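Local coordinates for protein uracil-DNA glycosylase (Nitratifractor salsuginis, PDB 5X3G) that belongs to the uracil-DNA glycosylases, compact alpha/beta proteins in which helices and long loops surround a short four-stranded parallel sheet, at residues V71-F76 / T203-G208; A91-R96 / V164-M169; N168-F173 / R184-F189. One frame throughout, in Å; residues are numbered along the deposited sequence.

Contact 1. Residues V71-F76 / T203-G208; sequences VRYILF and TLILFG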
loop_
_atom_site.group_PDB
_atom_site.type_symbol
_atom_site.label_atom_id
_atom_site.label_comp_id
_atom_site.label_asym_id
_atom_site.label_seq_id
_atom_site.Cartn_x
_atom_site.Cartn_y
_atom_site.Cartn_z
ATOM N N VAL A 71 11.686 -7.095 -1.375
ATOM C CA VAL A 71 10.926 -6.021 -2.007
ATOM C C VAL A 71 11.271 -6.000 -3.493
ATOM O O VAL A 71 12.401 -5.686 -3.876
ATOM C CB VAL A 71 11.211 -4.666 -1.354
ATOM C CG1 VAL A 71 10.416 -3.564 -2.048
ATOM C CG2 VAL A 71 10.879 -4.713 0.128
ATOM N N ARG A 72 10.298 -6.342 -4.333
ATOM C CA ARG A 72 10.434 -6.219 -5.778
ATOM C C ARG A 72 9.731 -4.989 -6.329
ATOM O O ARG A 72 10.130 -4.476 -7.380
ATOM C CB ARG A 72 9.873 -7.465 -6.470
ATOM C CG ARG A 72 10.355 -8.771 -5.864
ATOM C CD ARG A 72 9.665 -9.962 -6.506
ATOM N NE ARG A 72 9.556 -9.825 -7.957
ATOM C CZ ARG A 72 8.639 -10.441 -8.696
ATOM N NH1 ARG A 72 7.748 -11.237 -8.121
ATOM N NH2 ARG A 72 8.613 -10.263 -10.009
ATOM N N TYR A 73 8.697 -4.512 -5.640
ATOM C CA TYR A 73 7.938 -3.343 -6.048
ATOM C C TYR A 73 7.632 -2.499 -4.821
ATOM O O TYR A 73 7.542 -3.012 -3.702
ATOM C CB TYR A 73 6.616 -3.718 -6.730
ATOM C CG TYR A 73 6.746 -4.523 -8.003
ATOM C CD1 TYR A 73 6.879 -3.898 -9.237
ATOM C CD2 TYR A 73 6.716 -5.910 -7.972
ATOM C CE1 TYR A 73 6.990 -4.634 -10.403
ATOM C CE2 TYR A 73 6.825 -6.653 -9.130
ATOM C CZ TYR A 73 6.962 -6.014 -10.341
ATOM O OH TYR A 73 7.070 -6.756 -11.494
ATOM N N ILE A 74 7.459 -1.200 -5.041
ATOM C CA ILE A 74 6.967 -0.284 -4.017
ATOM C C ILE A 74 5.756 0.422 -4.606
ATOM O O ILE A 74 5.903 1.320 -5.444
ATOM C CB ILE A 74 8.027 0.731 -3.568
ATOM C CG1 ILE A 74 9.297 0.013 -3.106
ATOM C CG2 ILE A 74 7.476 1.619 -2.460
ATOM C CD1 ILE A 74 10.326 0.944 -2.506
ATOM N N LEU A 75 4.565 0.017 -4.179
ATOM C CA LEU A 75 3.316 0.600 -4.647
ATOM C C LEU A 75 2.914 1.721 -3.699
ATOM O O LEU A 75 2.735 1.485 -2.498
ATOM C CB LEU A 75 2.229 -0.474 -4.725
ATOM C CG LEU A 75 0.922 -0.163 -5.462
ATOM C CD1 LEU A 75 0.276 -1.470 -5.857
ATOM C CD2 LEU A 75 -0.038 0.649 -4.605
ATOM N N PHE A 76 2.752 2.926 -4.235
ATOM C CA PHE A 76 2.555 4.104 -3.402
ATOM C C PHE A 76 1.083 4.432 -3.189
ATOM O O PHE A 76 0.233 4.205 -4.055
ATOM C CB PHE A 76 3.252 5.323 -4.008
ATOM C CG PHE A 76 4.735 5.367 -3.758
ATOM C CD1 PHE A 76 5.236 5.900 -2.582
ATOM C CD2 PHE A 76 5.628 4.895 -4.707
ATOM C CE1 PHE A 76 6.601 5.952 -2.350
ATOM C CE2 PHE A 76 6.994 4.943 -4.481
ATOM C CZ PHE A 76 7.481 5.473 -3.299
ATOM N N THR A 203 11.006 -1.731 -8.308
ATOM C CA THR A 203 10.303 -0.882 -9.261
ATOM C C THR A 203 9.171 -0.131 -8.568
ATOM O O THR A 203 8.357 -0.731 -7.861
ATOM C CB THR A 203 9.757 -1.721 -10.417
ATOM O OG1 THR A 203 10.850 -2.237 -11.186
ATOM C CG2 THR A 203 8.873 -0.878 -11.314
ATOM N N LEU A 204 9.125 1.183 -8.774
ATOM C CA LEU A 204 8.061 2.001 -8.210
ATOM C C LEU A 204 6.805 1.882 -9.066
ATOM O O LEU A 204 6.848 2.111 -10.277
ATOM C CB LEU A 204 8.496 3.465 -8.123
ATOM C CG LEU A 204 9.838 3.791 -7.466
ATOM C CD1 LEU A 204 10.038 5.304 -7.402
ATOM C CD2 LEU A 204 9.951 3.162 -6.081
ATOM N N ILE A 205 5.690 1.522 -8.436
ATOM C CA ILE A 205 4.391 1.490 -9.099
ATOM C C ILE A 205 3.658 2.772 -8.733
ATOM O O ILE A 205 3.331 2.998 -7.561
ATOM C CB ILE A 205 3.580 0.250 -8.701
ATOM C CG1 ILE A 205 4.335 -1.022 -9.087
ATOM C CG2 ILE A 205 2.196 0.289 -9.343
ATOM C CD1 ILE A 205 3.754 -2.269 -8.469
ATOM N N LEU A 206 3.400 3.610 -9.730
ATOM C CA LEU A 206 2.939 4.977 -9.507
ATOM C C LEU A 206 1.546 5.141 -10.107
ATOM O O LEU A 206 1.398 5.296 -11.323
ATOM C CB LEU A 206 3.934 5.968 -10.101
ATOM C CG LEU A 206 5.373 5.762 -9.619
ATOM C CD1 LEU A 206 6.357 6.526 -10.493
ATOM C CD2 LEU A 206 5.517 6.168 -8.153
ATOM N N PHE A 207 0.529 5.114 -9.249
ATOM C CA PHE A 207 -0.856 5.286 -9.673
ATOM C C PHE A 207 -1.153 6.769 -9.857
ATOM O O PHE A 207 -1.137 7.535 -8.888
ATOM C CB PHE A 207 -1.811 4.677 -8.650
ATOM C CG PHE A 207 -1.952 3.187 -8.756
ATOM C CD1 PHE A 207 -1.778 2.543 -9.968
ATOM C CD2 PHE A 207 -2.268 2.431 -7.639
ATOM C CE1 PHE A 207 -1.913 1.171 -10.063
ATOM C CE2 PHE A 207 -2.405 1.060 -7.728
ATOM C CZ PHE A 207 -2.227 0.427 -8.941
ATOM N N GLY A 208 -1.427 7.172 -11.096
ATOM C CA GLY A 208 -1.924 8.516 -11.353
ATOM C C GLY A 208 -0.990 9.607 -10.861
ATOM O O GLY A 208 0.211 9.616 -11.158
HETATM O O HOH W 1 1.167 4.627 -6.682
#

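Contact 2. Residues A91-R96 / V164-M169; sequences AFIDGR and VLLLNM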
loop_
_atom_site.group_PDB
_atom_site.type_symbol
_atom_site.label_atom_id
_atom_site.label_comp_id
_atom_site.label_asym_id
_atom_site.label_seq_id
_atom_site.Cartn_x
_atom_site.Cartn_y
_atom_site.Cartn_z
ATOM N N ALA A 91 -0.698 0.882 2.214
ATOM C CA ALA A 91 -1.256 1.566 1.061
ATOM C C ALA A 91 -2.291 0.674 0.388
ATOM O O ALA A 91 -2.178 -0.556 0.388
ATOM C CB ALA A 91 -0.151 1.940 0.071
ATOM N N PHE A 92 -3.339 1.309 -0.139
ATOM C CA PHE A 92 -4.320 0.672 -1.013
ATOM C C PHE A 92 -5.265 -0.280 -0.284
ATOM O O PHE A 92 -6.429 -0.404 -0.675
ATOM C CB PHE A 92 -3.616 -0.067 -2.156
ATOM C CG PHE A 92 -4.469 -0.236 -3.377
ATOM C CD1 PHE A 92 -5.259 0.809 -3.825
ATOM C CD2 PHE A 92 -4.478 -1.429 -4.080
ATOM C CE1 PHE A 92 -6.047 0.668 -4.945
ATOM C CE2 PHE A 92 -5.267 -1.577 -5.203
ATOM C CZ PHE A 92 -6.052 -0.525 -5.637
ATOM N N ILE A 93 -4.796 -0.955 0.763
ATOM C CA ILE A 93 -5.616 -1.943 1.459
ATOM C C ILE A 93 -6.549 -1.228 2.428
ATOM O O ILE A 93 -6.102 -0.611 3.400
ATOM C CB ILE A 93 -4.749 -2.969 2.199
ATOM C CG1 ILE A 93 -3.756 -3.619 1.239
ATOM C CG2 ILE A 93 -5.622 -4.038 2.825
ATOM C CD1 ILE A 93 -4.405 -4.366 0.093
ATOM N N ASP A 94 -7.851 -1.334 2.180
ATOM C CA ASP A 94 -8.856 -0.694 3.018
ATOM C C ASP A 94 -9.310 -1.670 4.098
ATOM O O ASP A 94 -9.905 -2.710 3.794
ATOM C CB ASP A 94 -10.043 -0.224 2.175
ATOM C CG ASP A 94 -10.983 0.689 2.943
ATOM O OD1 ASP A 94 -11.298 0.388 4.112
ATOM O OD2 ASP A 94 -11.410 1.718 2.379
ATOM N N GLY A 95 -9.051 -1.319 5.357
ATOM C CA GLY A 95 -9.379 -2.169 6.486
ATOM C C GLY A 95 -10.862 -2.377 6.724
ATOM O O GLY A 95 -11.219 -3.237 7.535
ATOM N N ARG A 96 -11.731 -1.607 6.061
ATOM C CA ARG A 96 -13.163 -1.882 6.156
ATOM C C ARG A 96 -13.529 -3.182 5.462
ATOM O O ARG A 96 -14.455 -3.877 5.896
ATOM C CB ARG A 96 -13.984 -0.744 5.549
ATOM C CG ARG A 96 -14.130 0.471 6.426
ATOM C CD ARG A 96 -15.087 1.480 5.816
ATOM N NE ARG A 96 -16.419 0.911 5.634
ATOM C CZ ARG A 96 -17.342 0.843 6.588
ATOM N NH1 ARG A 96 -17.083 1.313 7.800
ATOM N NH2 ARG A 96 -18.528 0.307 6.330
ATOM N N VAL A 164 5.617 -6.770 -2.987
ATOM C CA VAL A 164 5.119 -5.406 -3.105
ATOM C C VAL A 164 5.086 -4.777 -1.722
ATOM O O VAL A 164 4.372 -5.250 -0.829
ATOM C CB VAL A 164 3.734 -5.370 -3.767
ATOM C CG1 VAL A 164 3.168 -3.951 -3.761
ATOM C CG2 VAL A 164 3.831 -5.907 -5.186
ATOM N N LEU A 165 5.872 -3.721 -1.544
ATOM C CA LEU A 165 5.816 -2.885 -0.353
ATOM C C LEU A 165 4.738 -1.830 -0.559
ATOM O O LEU A 165 4.870 -0.964 -1.432
ATOM C CB LEU A 165 7.171 -2.226 -0.085
ATOM C CG LEU A 165 7.286 -1.325 1.149
ATOM C CD1 LEU A 165 7.176 -2.132 2.430
ATOM C CD2 LEU A 165 8.587 -0.545 1.109
ATOM N N LEU A 166 3.666 -1.918 0.230
ATOM C CA LEU A 166 2.521 -1.016 0.106
ATOM C C LEU A 166 2.790 0.219 0.956
ATOM O O LEU A 166 2.438 0.279 2.135
ATOM C CB LEU A 166 1.246 -1.736 0.521
ATOM C CG LEU A 166 0.907 -2.959 -0.328
ATOM C CD1 LEU A 166 -0.098 -3.857 0.387
ATOM C CD2 LEU A 166 0.372 -2.530 -1.687
ATOM N N LEU A 167 3.398 1.231 0.340
ATOM C CA LEU A 167 3.991 2.352 1.060
ATOM C C LEU A 167 3.199 3.631 0.810
ATOM O O LEU A 167 3.108 4.094 -0.331
ATOM C CB LEU A 167 5.449 2.534 0.639
ATOM C CG LEU A 167 6.218 3.688 1.282
ATOM C CD1 LEU A 167 6.243 3.537 2.796
ATOM C CD2 LEU A 167 7.625 3.764 0.711
ATOM N N ASN A 168 2.640 4.199 1.876
ATOM C CA ASN A 168 2.008 5.512 1.825
ATOM C C ASN A 168 3.059 6.608 1.976
ATOM O O ASN A 168 4.079 6.424 2.645
ATOM C CB ASN A 168 0.950 5.653 2.924
ATOM C CG ASN A 168 -0.401 5.089 2.516
ATOM O OD1 ASN A 168 -0.803 5.185 1.360
ATOM N ND2 ASN A 168 -1.101 4.489 3.468
HETATM N N MSE A 169 2.801 7.753 1.344
HETATM C CA MSE A 169 3.736 8.883 1.376
HETATM C C MSE A 169 3.898 9.429 2.792
HETATM O O MSE A 169 4.998 9.809 3.197
HETATM C CB MSE A 169 3.279 9.995 0.431
HETATM C CG MSE A 169 3.350 9.620 -1.036
HETATM SE SE MSE A 169 5.188 9.350 -1.619
HETATM C CE MSE A 169 5.278 10.768 -2.956
#

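Contact 3. Residues N168-F173 / R184-F189; sequences NMALLF and RAWRAF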
loop_
_atom_site.group_PDB
_atom_site.type_symbol
_atom_site.label_atom_id
_atom_site.label_comp_id
_atom_site.label_asym_id
_atom_site.label_seq_id
_atom_site.Cartn_x
_atom_site.Cartn_y
_atom_site.Cartn_z
ATOM N N ASN A 168 2.640 4.199 1.876
ATOM C CA ASN A 168 2.008 5.512 1.825
ATOM C C ASN A 168 3.059 6.608 1.976
ATOM O O ASN A 168 4.079 6.424 2.645
ATOM C CB ASN A 168 0.950 5.653 2.924
ATOM C CG ASN A 168 -0.401 5.089 2.516
ATOM O OD1 ASN A 168 -0.803 5.185 1.360
ATOM N ND2 ASN A 168 -1.101 4.489 3.468
HETATM N N MSE A 169 2.801 7.753 1.344
HETATM C CA MSE A 169 3.736 8.883 1.376
HETATM C C MSE A 169 3.898 9.429 2.792
HETATM O O MSE A 169 4.998 9.809 3.197
HETATM C CB MSE A 169 3.279 9.995 0.431
HETATM C CG MSE A 169 3.350 9.620 -1.036
HETATM SE SE MSE A 169 5.188 9.350 -1.619
HETATM C CE MSE A 169 5.278 10.768 -2.956
ATOM N N ALA A 170 2.794 9.478 3.532
ATOM C CA ALA A 170 2.804 9.702 4.970
ATOM C C ALA A 170 2.163 8.499 5.646
ATOM O O ALA A 170 1.176 7.952 5.147
ATOM C CB ALA A 170 2.057 10.987 5.349
ATOM N N LEU A 171 2.723 8.083 6.779
ATOM C CA LEU A 171 2.283 6.864 7.447
ATOM C C LEU A 171 1.170 7.092 8.462
ATOM O O LEU A 171 0.693 6.120 9.057
ATOM C CB LEU A 171 3.468 6.182 8.139
ATOM C CG LEU A 171 4.652 5.787 7.257
ATOM C CD1 LEU A 171 5.634 4.931 8.047
ATOM C CD2 LEU A 171 4.191 5.066 5.997
ATOM N N LEU A 172 0.740 8.334 8.682
ATOM C CA LEU A 172 -0.319 8.588 9.647
ATOM C C LEU A 172 -1.248 9.674 9.124
ATOM O O LEU A 172 -0.883 10.474 8.260
ATOM C CB LEU A 172 0.253 8.964 11.026
ATOM C CG LEU A 172 1.127 10.211 11.209
ATOM C CD1 LEU A 172 0.310 11.499 11.246
ATOM C CD2 LEU A 172 1.968 10.068 12.469
ATOM N N PHE A 173 -2.457 9.692 9.684
ATOM C CA PHE A 173 -3.519 10.612 9.301
ATOM C C PHE A 173 -4.128 11.196 10.566
ATOM O O PHE A 173 -4.398 10.458 11.518
ATOM C CB PHE A 173 -4.590 9.885 8.474
ATOM C CG PHE A 173 -5.827 10.704 8.196
ATOM C CD1 PHE A 173 -5.945 11.418 7.017
ATOM C CD2 PHE A 173 -6.885 10.728 9.094
ATOM C CE1 PHE A 173 -7.078 12.158 6.747
ATOM C CE2 PHE A 173 -8.021 11.469 8.833
ATOM C CZ PHE A 173 -8.117 12.183 7.655
ATOM N N ARG A 184 4.349 16.413 3.707
ATOM C CA ARG A 184 5.576 17.203 3.688
ATOM C C ARG A 184 6.513 16.788 4.816
ATOM O O ARG A 184 7.734 16.715 4.624
ATOM C CB ARG A 184 5.228 18.689 3.776
ATOM C CG ARG A 184 6.402 19.646 3.691
ATOM C CD ARG A 184 6.100 20.710 2.646
ATOM N NE ARG A 184 6.964 21.882 2.749
ATOM C CZ ARG A 184 7.288 22.659 1.722
ATOM N NH1 ARG A 184 6.836 22.383 0.506
ATOM N NH2 ARG A 184 8.070 23.711 1.910
ATOM N N ALA A 185 5.960 16.481 5.993
ATOM C CA ALA A 185 6.791 16.066 7.118
ATOM C C ALA A 185 7.413 14.691 6.894
ATOM O O ALA A 185 8.464 14.389 7.470
ATOM C CB ALA A 185 5.970 16.069 8.407
ATOM N N TRP A 186 6.789 13.848 6.073
ATOM C CA TRP A 186 7.286 12.501 5.812
ATOM C C TRP A 186 8.128 12.407 4.547
ATOM O O TRP A 186 8.692 11.339 4.272
ATOM C CB TRP A 186 6.118 11.517 5.718
ATOM C CG TRP A 186 5.519 11.175 7.044
ATOM C CD1 TRP A 186 4.515 11.836 7.687
ATOM C CD2 TRP A 186 5.893 10.088 7.896
ATOM N NE1 TRP A 186 4.239 11.228 8.888
ATOM C CE2 TRP A 186 5.073 10.151 9.039
ATOM C CE3 TRP A 186 6.842 9.066 7.802
ATOM C CZ2 TRP A 186 5.171 9.232 10.080
ATOM C CZ3 TRP A 186 6.942 8.156 8.837
ATOM C CH2 TRP A 186 6.109 8.244 9.961
ATOM N N ARG A 187 8.226 13.491 3.775
ATOM C CA ARG A 187 8.949 13.434 2.509
ATOM C C ARG A 187 10.412 13.043 2.710
ATOM O O ARG A 187 10.965 12.256 1.935
ATOM C CB ARG A 187 8.836 14.777 1.787
ATOM C CG ARG A 187 9.608 14.841 0.488
ATOM C CD ARG A 187 9.351 16.160 -0.202
ATOM N NE ARG A 187 7.917 16.390 -0.348
ATOM C CZ ARG A 187 7.343 17.587 -0.286
ATOM N NH1 ARG A 187 8.086 18.667 -0.086
ATOM N NH2 ARG A 187 6.030 17.705 -0.421
ATOM N N ALA A 188 11.057 13.579 3.751
ATOM C CA ALA A 188 12.439 13.197 4.034
ATOM C C ALA A 188 12.552 11.721 4.399
ATOM O O ALA A 188 13.540 11.064 4.039
ATOM C CB ALA A 188 13.010 14.066 5.155
ATOM N N PHE A 189 11.555 11.193 5.113
ATOM C CA PHE A 189 11.510 9.764 5.400
ATOM C C PHE A 189 11.455 8.954 4.111
ATOM O O PHE A 189 12.192 7.974 3.947
ATOM C CB PHE A 189 10.304 9.453 6.292
ATOM C CG PHE A 189 9.966 7.988 6.380
ATOM C CD1 PHE A 189 10.553 7.187 7.344
ATOM C CD2 PHE A 189 9.042 7.418 5.514
ATOM C CE1 PHE A 189 10.245 5.844 7.432
ATOM C CE2 PHE A 189 8.731 6.075 5.600
ATOM C CZ PHE A 189 9.329 5.285 6.559
#

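Contact 1. Residues V71-F76 / T203-G208
Strands 73-76 and 203-207 run parallel, their axes 4.6 Å apart at closest and 21° from exact alignment, with Tyr73 paired to Thr203, Ile74 to Leu204 and Leu75 to Ile205. The ladder starts with Thr203 N giving to Arg72 O, continues through Ile74 N to Thr203 O and Ile205 N to Ile74 O, and fades into a weak bond from Phe76 N to Ile205 O at 3.4 Å. Beyond this rung the strands part, and a water bridges them: it donates to Phe76 O and Ile205 O and accepts from Phe207 N, 2.7 Å from the water oxygen.

On the face of Tyr73, Leu75 and Ile205, the tyrosine ring lies alongside Thr203, both side chains pointing the same way. Ile205 slants across the tyrosine and brings its CD1 within 3.6 Å of Tyr73 CD1. CG1 carries that methyl to the tyrosine, while CG2, anti to the backbone N, turns to Leu75 and lies over the rim of one face of the Phe207 ring. Leu75 in turn sends CD2 to Phe207 CE2, at 3.9 Å. Leu245 of helix 240-246 packs on Tyr73 and Ile205. On the reverse side Phe76 receives Leu204 CD2 at its edge, 3.8 Å from CE2, while Ile74 CG2 sits over one ring face and Leu206 CD2 comes in obliquely to CD2 at 3.7 Å.

The two strands form the middle of the sheet, between strands 164-168 and 225-228. The chemistry is therefore backbone hydrogen bonding sandwiched by branched aliphatic and aromatic groups, and the water carries the pairing on past the weak last rung, joining Phe76 O to Phe207 N and giving Ile205 O a second donor.

Contact 2. Residues A91-R96 / V164-M169
Ala91 presses its methyl group against the backbone of strand 164-168, and this one small residue carries most of the contact. Its CB lies 3.5 Å from Leu166 C and 3.6 Å from both Leu167 N and Asn168 OD1. Beside the methyl, Ala91 N donates to Leu166 O over 3.2 Å. The bond is nearly straight at the hydrogen, 175°, yet the nitrogen stands well above the carbonyl plane, and the C=O...N angle is only 108°. The amide thus reaches the oxygen over the flat face of the peptide. The strand can offer this carbonyl because Leu165 and Leu167 bond to the neighbouring strand 73-77, whereas Leu166 turns its oxygen to the other side.

Two side chains of the strand frame the alanine. Leu166 brings its CB against Ala91 O, and its CD1 meets Ile93 CG1 at 3.8 Å, the two side chains crossing at about a right angle. Asn168 bends its amide back along Ala91, helped by a first torsion of -85° that sets CG anti to the carbonyl carbon.

Farther along, the loop leaves the strand. Phe92 swings its ring away to meet Phe119 edge-to-face in helix 114-126. At Asp94 the chain makes an Asx turn, OD1 accepting from Arg96 N at 2.8 Å, and the charges there find partners elsewhere: Asp94 with Arg83, Arg96 with Glu85 and Glu109. Packing is close on the strand side, while Gly95 and Arg96 at the outer end are partly open to solvent. The result is a loop of irregular chain that meets an outermost strand of the parallel alpha/beta sheet at its Ala91 end, with one backbone bond and a few apolar contacts, and then runs outward.

Contact 3. Residues N168-F173 / R184-F189
Trp186 is the centrepiece, its indole laid flat against the turn of chain formed by Ala170 and Leu171. Leu171 CB sits over the six-membered ring, 4.0 Å from its centroid and 17° off the normal, while Ala170 CA occupies the matching place over the five-membered ring; both are CH-pi contacts on the same indole. Between them Leu171 N lies above the middle of the ring system, so the backbone itself forms part of the platform. The methyl of Ala170 reaches farther out, to Trp186 CD1 at 3.5 Å.

Leu171, next in buried surface, crosses the indole at about a right angle. Its CG is anti to the carbonyl carbon, chi1 -58°, which leads the branch toward the far end of the six-membered ring and sets CD1 3.6 Å from Trp186 CZ3. The same CD1 also approaches Phe189 CZ, at 4.0 Å, and so bridges the two aromatic residues. Phe189 completes the group from within the helix: Trp186 CZ3 stands 3.8 Å above the centre of the phenyl ring, and Phe189 CD2 lies at the indole edge in its plane.

No hydrogen bond joins the two segments. Met169 O comes within 3.2 Å of Trp186 CB, and Leu172 CG approaches NE1 at 4.0 Å, but the polar end of the indole is satisfied by Tyr42 OH of helix 40-48, whose ring also meets the tryptophan almost perpendicularly. Helix 179-196 is thereby held against the loop that follows strand 164-168, with helix 28-35 packing on Phe189 through Leu31, Ala34 and Leu35, and helix 40-48 closing over Leu172 and Trp186.

How the contacts relate
All three contacts are buried, but they lie at different depths of the fold. Contact 1 supplies the middle of the parallel sheet; contact 2, the closest of the three to the centre of the chain, meets an outer strand of the sheet; contact 3 is farthest from that centre, where helices 28-35, 40-48 and 179-196 gather beside the loop after strand 164-168. That strand ties them together: it bonds to strand 73-77 through Tyr73 O and Leu75 O, and it runs on into contact 3, which shares Asn168 and Met169 with contact 2. The selenium of Met169 touches Phe76. Bonding thins accordingly, from a regular backbone ladder, to one amide donated onto a carbonyl face, to purely apolar and CH-pi packing.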